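Local coordinates for protein beta-N-acetylhexosaminidase (Thermotoga neapolitana, PDB 5BZA) that probably hydrolyses terminal non-reducing N-acetyl-D-hexosamine residues of N-acetyl-beta-D-hexosaminides as a family 3 glycoside hydrolase, and binds metal ions, at residues P157-F162 / V202-M207; T208-Y213 / D245-K250; G240-D245 / G269-L274; S257-V262 / Y285-K290. One frame throughout, in Å; residues are numbered along the deposited sequence.

Interaction 1: residues P157-F162 / V202-M207; sequences PCIKHF and VKTAVM. With CD (cadmium ion), chain N.
Val206 meets Phe162 with its CG1 methyl, which approaches the ring obliquely and touches the stem first, 3.6 Å from Phe162 CB. The other flat group, the imidazole of His161, carries Lys160 CB over one face, offset toward the rim, while His165 packs edge-to-face against it. His161 NE2 binds a cadmium ion at 2.7 Å. On the other nitrogen, ND1 is hydrogen-bonded to Asp117, which fixes the rotation of the ring and aims NE2 at the metal. The peptide bond between Lys160 and His161 is cis, and there the strand turns a corner.

Up to that corner 157-160 runs parallel to 205-207, the short axes 32° apart. The backbone bonds are Ala205 N to Pro157 O (2.9 Å), Ile159 N to Ala205 O (3.0 Å) and Met207 N to Ile159 O (2.8 Å), the last almost straight at 177°. Past the corner, Phe162 N still reaches Met207 O at 2.8 Å. On one face of the sheet Cys158 SG, anti to its own N (chi1 -177°), lies alongside Ala205 CB and 3.7 Å from Met207 CB. On the other face Ile159 CG1 meets Val206 CG2 at 3.9 Å, under helices 136-153 and 192-198. The extended Lys160 chain leads away to a hydrogen bond with Phe112 O and a salt bridge with Glu65. These are neighbouring parallel strands of a TIM barrel, with a metal site, completed by Asp245, at their C-terminal ends.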
loop_
_atom_site.group_PDB
_atom_site.type_symbol
_atom_site.label_atom_id
_atom_site.label_comp_id
_atom_site.label_asym_id
_atom_site.label_seq_id
_atom_site.Cartn_x
_atom_site.Cartn_y
_atom_site.Cartn_z
ATOM N N PRO B 157 15.572 6.534 10.754
ATOM C CA PRO B 157 14.944 7.855 10.673
ATOM C C PRO B 157 15.945 8.948 10.357
ATOM O O PRO B 157 17.136 8.793 10.613
ATOM C CB PRO B 157 14.326 8.037 12.069
ATOM C CG PRO B 157 15.197 7.240 12.954
ATOM C CD PRO B 157 15.646 6.040 12.143
ATOM N N CYS B 158 15.446 10.016 9.748
ATOM C CA CYS B 158 16.210 11.249 9.542
ATOM C C CYS B 158 15.424 12.430 10.115
ATOM O O CYS B 158 14.432 12.905 9.539
ATOM C CB CYS B 158 16.497 11.473 8.055
ATOM S SG CYS B 158 17.512 12.944 7.735
ATOM N N ILE B 159 15.846 12.894 11.274
ATOM C CA ILE B 159 15.109 13.949 11.943
ATOM C C ILE B 159 15.382 15.283 11.246
ATOM O O ILE B 159 16.434 15.496 10.722
ATOM C CB ILE B 159 15.455 13.992 13.457
ATOM C CG1 ILE B 159 16.955 14.189 13.689
ATOM C CG2 ILE B 159 14.940 12.720 14.137
ATOM C CD1 ILE B 159 17.327 14.189 15.168
ATOM N N LYS B 160 14.395 16.169 11.241
ATOM C CA LYS B 160 14.467 17.423 10.496
ATOM C C LYS B 160 13.544 18.454 11.155
ATOM O O LYS B 160 12.619 18.069 11.873
ATOM C CB LYS B 160 14.073 17.182 9.019
ATOM C CG LYS B 160 12.627 16.734 8.837
ATOM C CD LYS B 160 12.367 16.281 7.403
ATOM C CE LYS B 160 10.941 15.796 7.233
ATOM N NZ LYS B 160 10.672 15.364 5.849
ATOM N N HIS B 161 13.797 19.757 10.953
ATOM C CA HIS B 161 14.986 20.267 10.282
ATOM C C HIS B 161 15.867 21.029 11.274
ATOM O O HIS B 161 15.483 22.098 11.764
ATOM C CB HIS B 161 14.621 21.205 9.111
ATOM C CG HIS B 161 13.420 20.782 8.308
ATOM N ND1 HIS B 161 12.125 20.867 8.781
ATOM C CD2 HIS B 161 13.330 20.310 7.043
ATOM C CE1 HIS B 161 11.291 20.452 7.848
ATOM N NE2 HIS B 161 11.996 20.091 6.797
ATOM N N PHE B 162 17.064 20.510 11.521
ATOM C CA PHE B 162 17.961 21.077 12.515
ATOM C C PHE B 162 18.384 22.520 12.149
ATOM O O PHE B 162 18.858 22.748 11.031
ATOM C CB PHE B 162 19.200 20.175 12.640
ATOM C CG PHE B 162 20.287 20.770 13.483
ATOM C CD1 PHE B 162 20.283 20.596 14.859
ATOM C CD2 PHE B 162 21.272 21.549 12.912
ATOM C CE1 PHE B 162 21.257 21.172 15.635
ATOM C CE2 PHE B 162 22.246 22.158 13.700
ATOM C CZ PHE B 162 22.239 21.956 15.048
ATOM N N VAL B 202 19.163 5.205 19.506
ATOM C CA VAL B 202 18.650 4.989 18.160
ATOM C C VAL B 202 19.591 5.627 17.154
ATOM O O VAL B 202 19.977 6.797 17.295
ATOM C CB VAL B 202 17.235 5.591 17.930
ATOM C CG1 VAL B 202 16.788 5.371 16.479
ATOM C CG2 VAL B 202 16.225 4.968 18.845
ATOM N N LYS B 203 19.994 4.854 16.159
ATOM C CA LYS B 203 20.784 5.401 15.083
ATOM C C LYS B 203 19.880 6.306 14.273
ATOM O O LYS B 203 18.773 5.882 13.859
ATOM C CB LYS B 203 21.358 4.312 14.187
ATOM C CG LYS B 203 22.301 4.856 13.111
ATOM C CD LYS B 203 23.071 3.741 12.438
ATOM C CE LYS B 203 24.414 4.253 11.934
ATOM N NZ LYS B 203 25.522 3.286 12.181
ATOM N N THR B 204 20.341 7.519 13.981
ATOM C CA THR B 204 19.510 8.448 13.214
ATOM C C THR B 204 20.361 9.283 12.259
ATOM O O THR B 204 21.543 9.461 12.483
ATOM C CB THR B 204 18.686 9.419 14.159
ATOM O OG1 THR B 204 17.826 10.249 13.367
ATOM C CG2 THR B 204 19.601 10.369 14.969
ATOM N N ALA B 205 19.774 9.780 11.167
ATOM C CA ALA B 205 20.449 10.859 10.425
ATOM C C ALA B 205 19.828 12.209 10.845
ATOM O O ALA B 205 18.750 12.260 11.441
ATOM C CB ALA B 205 20.365 10.647 8.884
ATOM N N VAL B 206 20.520 13.298 10.544
ATOM C CA VAL B 206 19.967 14.626 10.826
ATOM C C VAL B 206 19.933 15.436 9.533
ATOM O O VAL B 206 20.954 15.545 8.837
ATOM C CB VAL B 206 20.794 15.408 11.870
ATOM C CG1 VAL B 206 20.246 16.842 11.998
ATOM C CG2 VAL B 206 20.774 14.697 13.193
ATOM N N MET B 207 18.774 16.008 9.220
ATOM C CA MET B 207 18.678 16.940 8.090
ATOM C C MET B 207 18.691 18.419 8.559
ATOM O O MET B 207 18.015 18.771 9.508
ATOM C CB MET B 207 17.412 16.645 7.261
ATOM C CG MET B 207 17.422 17.368 5.917
ATOM S SD MET B 207 15.891 17.215 4.912
ATOM C CE MET B 207 15.946 15.468 4.434
HETATM CD CD CD N . 11.805 20.224 4.089
#

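Interaction 2: residues T208-Y213 / D245-K250; sequences TAHVKY and DAMEMK
His210 and Asp245 make the dense part of this contact. Asp245 CB sits over one face of the imidazole, 3.6 Å from the ring centroid, in a CH-pi contact, and the carboxylate plane lies only 28° from that of the ring. At the ring edge the Met249 methyl closes in, CE being 3.3 Å from His210 CD2; a bend in the methionine chain at chi3 (-70°) turns it there. His210 NE2 donates to Ala246 O at 2.9 Å, a bent bond that reaches the oxygen from above its carbonyl plane. Met249 N comes to the same oxygen from the opposite face, closing the type I turn 246-249 that leads into helix 250-253. Both segments follow parallel strands of the TIM barrel, 205-208 and 241-243, in the loops at their C-terminal ends, and His210 is the centre of an inverse gamma turn. ND1 of His210 is hydrogen-bonded to Thr222, so both ring nitrogens are engaged and the ring is held in its orientation. With the imidazole cut back to an alanine here, Ala246 O is likely to lose its side-chain donor and a gap to open between Asp245 CB and the Met249 methyl. The looser side lies toward the Asp245 carboxylate, which binds cadmium together with His161. There the segments are joined through a bridging water, which accepts from His210 N at 2.7 Å and donates to Asp245 OD2 at 2.8 Å.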
loop_
_atom_site.group_PDB
_atom_site.type_symbol
_atom_site.label_atom_id
_atom_site.label_comp_id
_atom_site.label_asym_id
_atom_site.label_seq_id
_atom_site.Cartn_x
_atom_site.Cartn_y
_atom_site.Cartn_z
ATOM N N THR B 208 19.452 19.273 7.887
ATOM C CA THR B 208 19.573 20.706 8.272
ATOM C C THR B 208 18.464 21.542 7.699
ATOM O O THR B 208 17.833 21.133 6.723
ATOM C CB THR B 208 20.910 21.324 7.823
ATOM O OG1 THR B 208 20.980 21.325 6.391
ATOM C CG2 THR B 208 22.073 20.527 8.399
ATOM N N ALA B 209 18.165 22.663 8.347
ATOM C CA ALA B 209 17.204 23.601 7.807
ATOM C C ALA B 209 17.870 24.696 7.005
ATOM O O ALA B 209 18.836 25.317 7.486
ATOM C CB ALA B 209 16.386 24.198 8.919
ATOM N N HIS B 210 17.296 25.030 5.848
ATOM C CA HIS B 210 17.772 26.169 5.058
ATOM C C HIS B 210 17.144 27.419 5.657
ATOM O O HIS B 210 16.266 28.035 5.044
ATOM C CB HIS B 210 17.380 26.098 3.574
ATOM C CG HIS B 210 17.946 24.928 2.822
ATOM N ND1 HIS B 210 19.146 24.341 3.120
ATOM C CD2 HIS B 210 17.432 24.240 1.765
ATOM C CE1 HIS B 210 19.369 23.333 2.279
ATOM N NE2 HIS B 210 18.339 23.258 1.456
ATOM N N VAL B 211 17.514 27.732 6.893
ATOM C CA VAL B 211 16.920 28.855 7.576
ATOM C C VAL B 211 18.036 29.634 8.258
ATOM O O VAL B 211 18.967 29.039 8.816
ATOM C CB VAL B 211 15.853 28.414 8.619
ATOM C CG1 VAL B 211 15.489 29.586 9.572
ATOM C CG2 VAL B 211 14.629 27.790 7.921
ATOM N N LYS B 212 17.922 30.948 8.196
ATOM C CA LYS B 212 18.825 31.852 8.918
ATOM C C LYS B 212 18.345 32.169 10.339
ATOM O O LYS B 212 17.167 32.511 10.557
ATOM C CB LYS B 212 19.004 33.149 8.128
ATOM C CG LYS B 212 20.163 34.013 8.569
ATOM C CD LYS B 212 20.460 35.066 7.508
ATOM C CE LYS B 212 19.188 35.691 6.904
ATOM N NZ LYS B 212 19.591 36.769 5.907
ATOM N N TYR B 213 19.285 32.056 11.291
ATOM C CA TYR B 213 19.062 32.396 12.689
ATOM C C TYR B 213 19.920 33.651 13.114
ATOM O O TYR B 213 20.955 33.533 13.765
ATOM C CB TYR B 213 19.390 31.173 13.545
ATOM C CG TYR B 213 18.570 29.976 13.121
ATOM C CD1 TYR B 213 18.957 29.188 12.035
ATOM C CD2 TYR B 213 17.389 29.657 13.779
ATOM C CE1 TYR B 213 18.181 28.096 11.626
ATOM C CE2 TYR B 213 16.622 28.560 13.388
ATOM C CZ TYR B 213 17.019 27.795 12.311
ATOM O OH TYR B 213 16.254 26.716 11.922
ATOM N N ASP B 245 19.131 19.933 3.576
ATOM C CA ASP B 245 17.856 19.917 2.852
ATOM C C ASP B 245 18.251 20.109 1.369
ATOM O O ASP B 245 19.423 20.342 1.079
ATOM C CB ASP B 245 16.881 20.994 3.337
ATOM C CG ASP B 245 15.432 20.619 3.062
ATOM O OD1 ASP B 245 15.224 19.655 2.283
ATOM O OD2 ASP B 245 14.495 21.293 3.575
ATOM N N ALA B 246 17.321 20.003 0.425
ATOM C CA ALA B 246 17.718 19.996 -1.010
ATOM C C ALA B 246 18.383 21.311 -1.412
ATOM O O ALA B 246 17.799 22.381 -1.271
ATOM C CB ALA B 246 16.519 19.723 -1.904
ATOM N N MET B 247 19.607 21.227 -1.934
ATOM C CA MET B 247 20.418 22.444 -2.185
ATOM C C MET B 247 19.846 23.362 -3.246
ATOM O O MET B 247 20.149 24.547 -3.258
ATOM C CB MET B 247 21.840 22.059 -2.600
ATOM C CG MET B 247 22.706 21.581 -1.482
ATOM S SD MET B 247 23.011 22.827 -0.198
ATOM C CE MET B 247 24.242 21.922 0.740
ATOM N N GLU B 248 19.043 22.809 -4.154
ATOM C CA GLU B 248 18.504 23.577 -5.268
ATOM C C GLU B 248 17.443 24.533 -4.751
ATOM O O GLU B 248 17.085 25.469 -5.440
ATOM C CB GLU B 248 17.886 22.662 -6.349
ATOM C CG GLU B 248 18.894 21.728 -7.045
ATOM C CD GLU B 248 18.919 20.352 -6.404
ATOM O OE1 GLU B 248 18.611 20.277 -5.187
ATOM O OE2 GLU B 248 19.213 19.345 -7.113
ATOM N N MET B 249 16.909 24.285 -3.564
ATOM C CA MET B 249 15.883 25.170 -3.052
ATOM C C MET B 249 16.348 26.664 -3.012
ATOM O O MET B 249 17.517 26.982 -2.774
ATOM C CB MET B 249 15.425 24.719 -1.678
ATOM C CG MET B 249 14.313 23.686 -1.690
ATOM S SD MET B 249 13.875 23.111 -0.019
ATOM C CE MET B 249 15.285 22.199 0.345
ATOM N N LYS B 250 15.405 27.544 -3.317
ATOM C CA LYS B 250 15.653 28.951 -3.577
ATOM C C LYS B 250 16.374 29.620 -2.403
ATOM O O LYS B 250 17.258 30.449 -2.605
ATOM C CB LYS B 250 14.314 29.639 -3.846
ATOM C CG LYS B 250 13.969 29.802 -5.309
ATOM C CD LYS B 250 12.459 30.030 -5.497
ATOM C CE LYS B 250 12.099 30.092 -6.967
ATOM N NZ LYS B 250 13.040 31.028 -7.674
HETATM O O HOH W 1 15.096 23.741 4.881
#

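Interaction 3: residues G240-D245 / G269-L274; sequences GLVLSD and GGNMIL
Ser244 reaches Leu274 because its OG stands between its own N and carbonyl carbon (chi1 77°), and Asn271 reaches Val242 because its CG lies anti to its carbonyl carbon (chi1 -57°). The two segments close the TIM barrel at the eighth strand: 241-243 and 273-275 are the arms of a beta-alpha-beta crossover through helix 258-268, joined here by a single bridge, Leu243 to Met272. Side chains carry the pairing on past that bridge. At one end Asn271 OD1 accepts from Val242 N at 3.0 Å and also from Arg233, while ND2 is hydrogen-bonded to Ser305, so the amide is fixed in its rotation. At the other end Ser244 OG accepts from Leu274 N at 2.9 Å and donates to Asp245 O at 2.6 Å. Loss of the hydroxyl, as with an alanine here, is likely to leave the buried Leu274 N without this acceptor and Asp245 O without its hydroxyl donor.

Between them Val242 O takes two donors, Asn271 N and Met272 N, each at 2.9 Å, and Ser244 N donates to Met272 O. Gly269 ends the preceding helix in a Schellman motif, with a positive phi at which a side chain would jam against the carbonyl before it. Leu241 lies aslant to Met272, its CD1 3.5 Å from Met272 CG, under helix 299-314. Leu243 and Met272 lie side by side, pointing the same way, with Leu243 CD1 3.7 Å from Met272 CB.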
loop_
_atom_site.group_PDB
_atom_site.type_symbol
_atom_site.label_atom_id
_atom_site.label_comp_id
_atom_site.label_asym_id
_atom_site.label_seq_id
_atom_site.Cartn_x
_atom_site.Cartn_y
_atom_site.Cartn_z
ATOM N N GLY B 240 26.915 11.372 13.891
ATOM C CA GLY B 240 26.317 10.595 12.832
ATOM C C GLY B 240 26.240 11.355 11.523
ATOM O O GLY B 240 26.962 12.318 11.293
ATOM N N LEU B 241 25.325 10.905 10.668
ATOM C CA LEU B 241 25.173 11.405 9.314
ATOM C C LEU B 241 24.337 12.682 9.273
ATOM O O LEU B 241 23.208 12.731 9.817
ATOM C CB LEU B 241 24.538 10.298 8.440
ATOM C CG LEU B 241 24.202 10.597 6.976
ATOM C CD1 LEU B 241 25.481 10.920 6.155
ATOM C CD2 LEU B 241 23.445 9.419 6.332
ATOM N N VAL B 242 24.902 13.714 8.640
ATOM C CA VAL B 242 24.233 14.999 8.464
ATOM C C VAL B 242 23.996 15.296 6.995
ATOM O O VAL B 242 24.937 15.308 6.194
ATOM C CB VAL B 242 25.080 16.202 9.067
ATOM C CG1 VAL B 242 24.507 17.602 8.623
ATOM C CG2 VAL B 242 25.193 16.089 10.556
ATOM N N LEU B 243 22.750 15.602 6.656
ATOM C CA LEU B 243 22.341 15.924 5.289
ATOM C C LEU B 243 21.857 17.328 5.133
ATOM O O LEU B 243 21.176 17.833 6.007
ATOM C CB LEU B 243 21.174 15.028 4.812
ATOM C CG LEU B 243 21.290 13.653 4.205
ATOM C CD1 LEU B 243 22.073 12.737 5.109
ATOM C CD2 LEU B 243 19.860 13.173 4.103
ATOM N N SER B 244 22.113 17.930 3.979
ATOM C CA SER B 244 21.427 19.170 3.671
ATOM C C SER B 244 19.957 18.914 3.390
ATOM O O SER B 244 19.556 17.802 2.967
ATOM C CB SER B 244 22.091 19.857 2.474
ATOM O OG SER B 244 21.748 19.266 1.226
ATOM N N ASP B 245 19.131 19.933 3.576
ATOM C CA ASP B 245 17.856 19.917 2.852
ATOM C C ASP B 245 18.251 20.109 1.369
ATOM O O ASP B 245 19.423 20.342 1.079
ATOM C CB ASP B 245 16.881 20.994 3.337
ATOM C CG ASP B 245 15.432 20.619 3.062
ATOM O OD1 ASP B 245 15.224 19.655 2.283
ATOM O OD2 ASP B 245 14.495 21.293 3.575
ATOM N N GLY B 269 30.705 20.873 8.269
ATOM C CA GLY B 269 30.608 19.634 9.013
ATOM C C GLY B 269 29.516 18.759 8.455
ATOM O O GLY B 269 29.225 17.728 9.009
ATOM N N GLY B 270 28.929 19.164 7.339
ATOM C CA GLY B 270 27.965 18.313 6.667
ATOM C C GLY B 270 28.553 17.073 5.984
ATOM O O GLY B 270 29.714 17.067 5.571
ATOM N N ASN B 271 27.752 16.015 5.848
ATOM C CA ASN B 271 28.214 14.798 5.205
ATOM C C ASN B 271 27.592 14.546 3.830
ATOM O O ASN B 271 28.295 14.238 2.877
ATOM C CB ASN B 271 27.923 13.587 6.071
ATOM C CG ASN B 271 28.529 13.683 7.435
ATOM O OD1 ASN B 271 27.843 13.402 8.433
ATOM N ND2 ASN B 271 29.824 14.022 7.503
ATOM N N MET B 272 26.271 14.609 3.722
ATOM C CA MET B 272 25.671 14.321 2.434
ATOM C C MET B 272 24.899 15.481 1.902
ATOM O O MET B 272 23.996 15.996 2.559
ATOM C CB MET B 272 24.734 13.103 2.494
ATOM C CG MET B 272 25.432 11.798 2.734
ATOM S SD MET B 272 24.385 10.331 2.507
ATOM C CE MET B 272 24.513 10.116 0.728
ATOM N N ILE B 273 25.210 15.834 0.665
ATOM C CA ILE B 273 24.465 16.871 -0.036
ATOM C C ILE B 273 23.208 16.304 -0.712
ATOM O O ILE B 273 23.317 15.428 -1.556
ATOM C CB ILE B 273 25.362 17.543 -1.047
ATOM C CG1 ILE B 273 26.475 18.245 -0.255
ATOM C CG2 ILE B 273 24.539 18.471 -1.903
ATOM C CD1 ILE B 273 27.640 18.758 -1.059
ATOM N N LEU B 274 22.026 16.793 -0.315
ATOM C CA LEU B 274 20.774 16.353 -0.909
ATOM C C LEU B 274 20.424 17.225 -2.134
ATOM O O LEU B 274 20.390 18.458 -2.039
ATOM C CB LEU B 274 19.655 16.377 0.140
ATOM C CG LEU B 274 18.250 15.952 -0.306
ATOM C CD1 LEU B 274 18.198 14.410 -0.506
ATOM C CD2 LEU B 274 17.140 16.377 0.625
#

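Interaction 4: residues S257-V262 / Y285-K290; sequences SVEEAV and YESLKK
Helices 258-262 and 285-290 cross at 65° between their N-to-C directions, their short axes 9.3 Å apart at closest approach, with Glu259 facing Ser287 and Val262 facing Leu288. In the buried part of the contact Val262 sends its CG1 methyl, anti to the backbone N (chi1 173°), at about a right angle into the Leu288 side chain, 3.6 Å from CD1. Nearer the start of helix 258-268 the small Ser287 lets the backbones come near: its OG lies 3.4 Å from Glu259 CA and against the base of that side chain, while Val258 CG1 rests on Ser287 CB.

At the rim the chemistry becomes ionic. Glu259 and Lys290 both leave their helices with CG anti to the backbone N and extended chains, and these cross obliquely to bring Lys290 NZ to Glu259 OE2 at 2.7 Å, a salt bridge that is also a hydrogen bond. The ammonium meets this oxygen nearly end-on to its C-O bond. The other oxygen, OE1, has a long, weak ion pair with Arg263, so Lys290 is the close partner of this carboxylate and Arg263 a distant one. The first helix begins just here, in a capping box: Glu260 N donates to Ser257 OG at 2.9 Å, and Ser257 N to Glu260 OE1 at 2.6 Å.

Tyr284 packs on Val258 and Val262, and Leu291 on Val262 and the Glu259 side chain. The two helices are neighbours on the outside of the barrel, one before and one after strand 273-275, and Val262 packs inward on Ile273 of that strand.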
loop_
_atom_site.group_PDB
_atom_site.type_symbol
_atom_site.label_atom_id
_atom_site.label_comp_id
_atom_site.label_asym_id
_atom_site.label_seq_id
_atom_site.Cartn_x
_atom_site.Cartn_y
_atom_site.Cartn_z
ATOM N N SER B 257 26.056 30.430 -4.592
ATOM C CA SER B 257 26.390 29.698 -5.787
ATOM C C SER B 257 26.454 28.235 -5.400
ATOM O O SER B 257 26.599 27.920 -4.198
ATOM C CB SER B 257 27.728 30.166 -6.362
ATOM O OG SER B 257 28.827 29.694 -5.583
ATOM N N VAL B 258 26.327 27.351 -6.394
ATOM C CA VAL B 258 26.489 25.920 -6.178
ATOM C C VAL B 258 27.819 25.680 -5.463
ATOM O O VAL B 258 27.909 24.920 -4.484
ATOM C CB VAL B 258 26.496 25.088 -7.519
ATOM C CG1 VAL B 258 26.968 23.663 -7.251
ATOM C CG2 VAL B 258 25.118 25.082 -8.204
ATOM N N GLU B 259 28.850 26.352 -5.957
ATOM C CA GLU B 259 30.191 26.166 -5.428
ATOM C C GLU B 259 30.192 26.604 -3.934
ATOM O O GLU B 259 30.789 25.940 -3.067
ATOM C CB GLU B 259 31.188 26.982 -6.262
ATOM C CG GLU B 259 32.657 26.736 -5.953
ATOM C CD GLU B 259 33.555 27.925 -6.319
ATOM O OE1 GLU B 259 33.245 29.075 -5.878
ATOM O OE2 GLU B 259 34.524 27.713 -7.097
ATOM N N GLU B 260 29.488 27.697 -3.637
ATOM C CA GLU B 260 29.389 28.202 -2.262
ATOM C C GLU B 260 28.604 27.202 -1.372
ATOM O O GLU B 260 29.038 26.850 -0.262
ATOM C CB GLU B 260 28.729 29.594 -2.245
ATOM C CG GLU B 260 29.626 30.792 -2.668
ATOM C CD GLU B 260 28.796 32.070 -2.886
ATOM O OE1 GLU B 260 27.581 31.908 -3.133
ATOM O OE2 GLU B 260 29.312 33.225 -2.814
ATOM N N ALA B 261 27.451 26.747 -1.862
ATOM C CA ALA B 261 26.639 25.761 -1.132
ATOM C C ALA B 261 27.446 24.517 -0.773
ATOM O O ALA B 261 27.455 24.065 0.384
ATOM C CB ALA B 261 25.422 25.379 -1.946
ATOM N N VAL B 262 28.147 23.974 -1.761
ATOM C CA VAL B 262 28.973 22.795 -1.531
ATOM C C VAL B 262 30.087 23.049 -0.512
ATOM O O VAL B 262 30.244 22.254 0.458
ATOM C CB VAL B 262 29.540 22.275 -2.851
ATOM C CG1 VAL B 262 30.544 21.162 -2.613
ATOM C CG2 VAL B 262 28.376 21.762 -3.713
ATOM N N TYR B 285 28.578 17.669 -8.452
ATOM C CA TYR B 285 29.644 16.683 -8.305
ATOM C C TYR B 285 30.966 17.324 -8.737
ATOM O O TYR B 285 31.994 17.240 -8.034
ATOM C CB TYR B 285 29.360 15.413 -9.145
ATOM C CG TYR B 285 30.333 14.285 -8.903
ATOM C CD1 TYR B 285 30.083 13.349 -7.909
ATOM C CD2 TYR B 285 31.499 14.156 -9.653
ATOM C CE1 TYR B 285 30.962 12.314 -7.663
ATOM C CE2 TYR B 285 32.397 13.120 -9.410
ATOM C CZ TYR B 285 32.109 12.196 -8.422
ATOM O OH TYR B 285 32.960 11.160 -8.158
ATOM N N GLU B 286 30.945 17.954 -9.911
ATOM C CA GLU B 286 32.201 18.455 -10.460
ATOM C C GLU B 286 32.640 19.577 -9.530
ATOM O O GLU B 286 33.837 19.723 -9.213
ATOM C CB GLU B 286 32.068 18.947 -11.915
ATOM C CG GLU B 286 31.898 17.809 -12.983
ATOM C CD GLU B 286 33.022 16.735 -12.987
ATOM O OE1 GLU B 286 34.232 17.089 -12.982
ATOM O OE2 GLU B 286 32.680 15.520 -13.035
ATOM N N SER B 287 31.652 20.326 -9.043
ATOM C CA SER B 287 31.956 21.441 -8.160
ATOM C C SER B 287 32.691 20.894 -6.942
ATOM O O SER B 287 33.752 21.434 -6.555
ATOM C CB SER B 287 30.703 22.204 -7.772
ATOM O OG SER B 287 31.071 23.314 -6.996
ATOM N N LEU B 288 32.191 19.785 -6.387
ATOM C CA LEU B 288 32.812 19.255 -5.189
ATOM C C LEU B 288 34.264 18.979 -5.507
ATOM O O LEU B 288 35.174 19.431 -4.784
ATOM C CB LEU B 288 32.128 17.989 -4.712
ATOM C CG LEU B 288 32.807 17.337 -3.504
ATOM C CD1 LEU B 288 32.785 18.322 -2.351
ATOM C CD2 LEU B 288 32.064 16.036 -3.129
ATOM N N LYS B 289 34.487 18.323 -6.638
ATOM C CA LYS B 289 35.837 17.914 -6.989
ATOM C C LYS B 289 36.753 19.117 -7.136
ATOM O O LYS B 289 37.877 19.103 -6.646
ATOM C CB LYS B 289 35.844 17.113 -8.268
ATOM C CG LYS B 289 35.566 15.654 -8.054
ATOM C CD LYS B 289 35.510 14.969 -9.387
ATOM C CE LYS B 289 36.776 15.210 -10.158
ATOM N NZ LYS B 289 37.681 14.037 -10.031
ATOM N N LYS B 290 36.246 20.176 -7.760
ATOM C CA LYS B 290 37.057 21.355 -7.953
ATOM C C LYS B 290 37.514 21.852 -6.585
ATOM O O LYS B 290 38.710 22.086 -6.381
ATOM C CB LYS B 290 36.277 22.451 -8.675
ATOM C CG LYS B 290 37.065 23.753 -8.820
ATOM C CD LYS B 290 36.172 24.873 -9.374
ATOM C CE LYS B 290 36.717 26.275 -9.075
ATOM N NZ LYS B 290 35.754 27.345 -9.523
#

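All four contacts lie in the TIM-barrel domain. Interactions 1 and 3 have centres about 10 Å apart and share a sheet, since strands 205-208 and 241-243 are neighbours joined by Val206-Leu241 and Val206-Leu243 bonds. Interaction 2 continues those strands into their C-terminal loops, its centre about 15 Å from that of interaction 1 and about 12 Å from that of interaction 3; it shares Asp245 with the latter, and the cadmium ligands His161 and Asp245 link it to interaction 1. Interaction 4, about 14 Å from interaction 3 between centres, lies on the outside of the barrel. Along the chain interaction 1 comes first, while 2 alternates with 3, and 3 with 4, so the barrel's last strands and helices interlock.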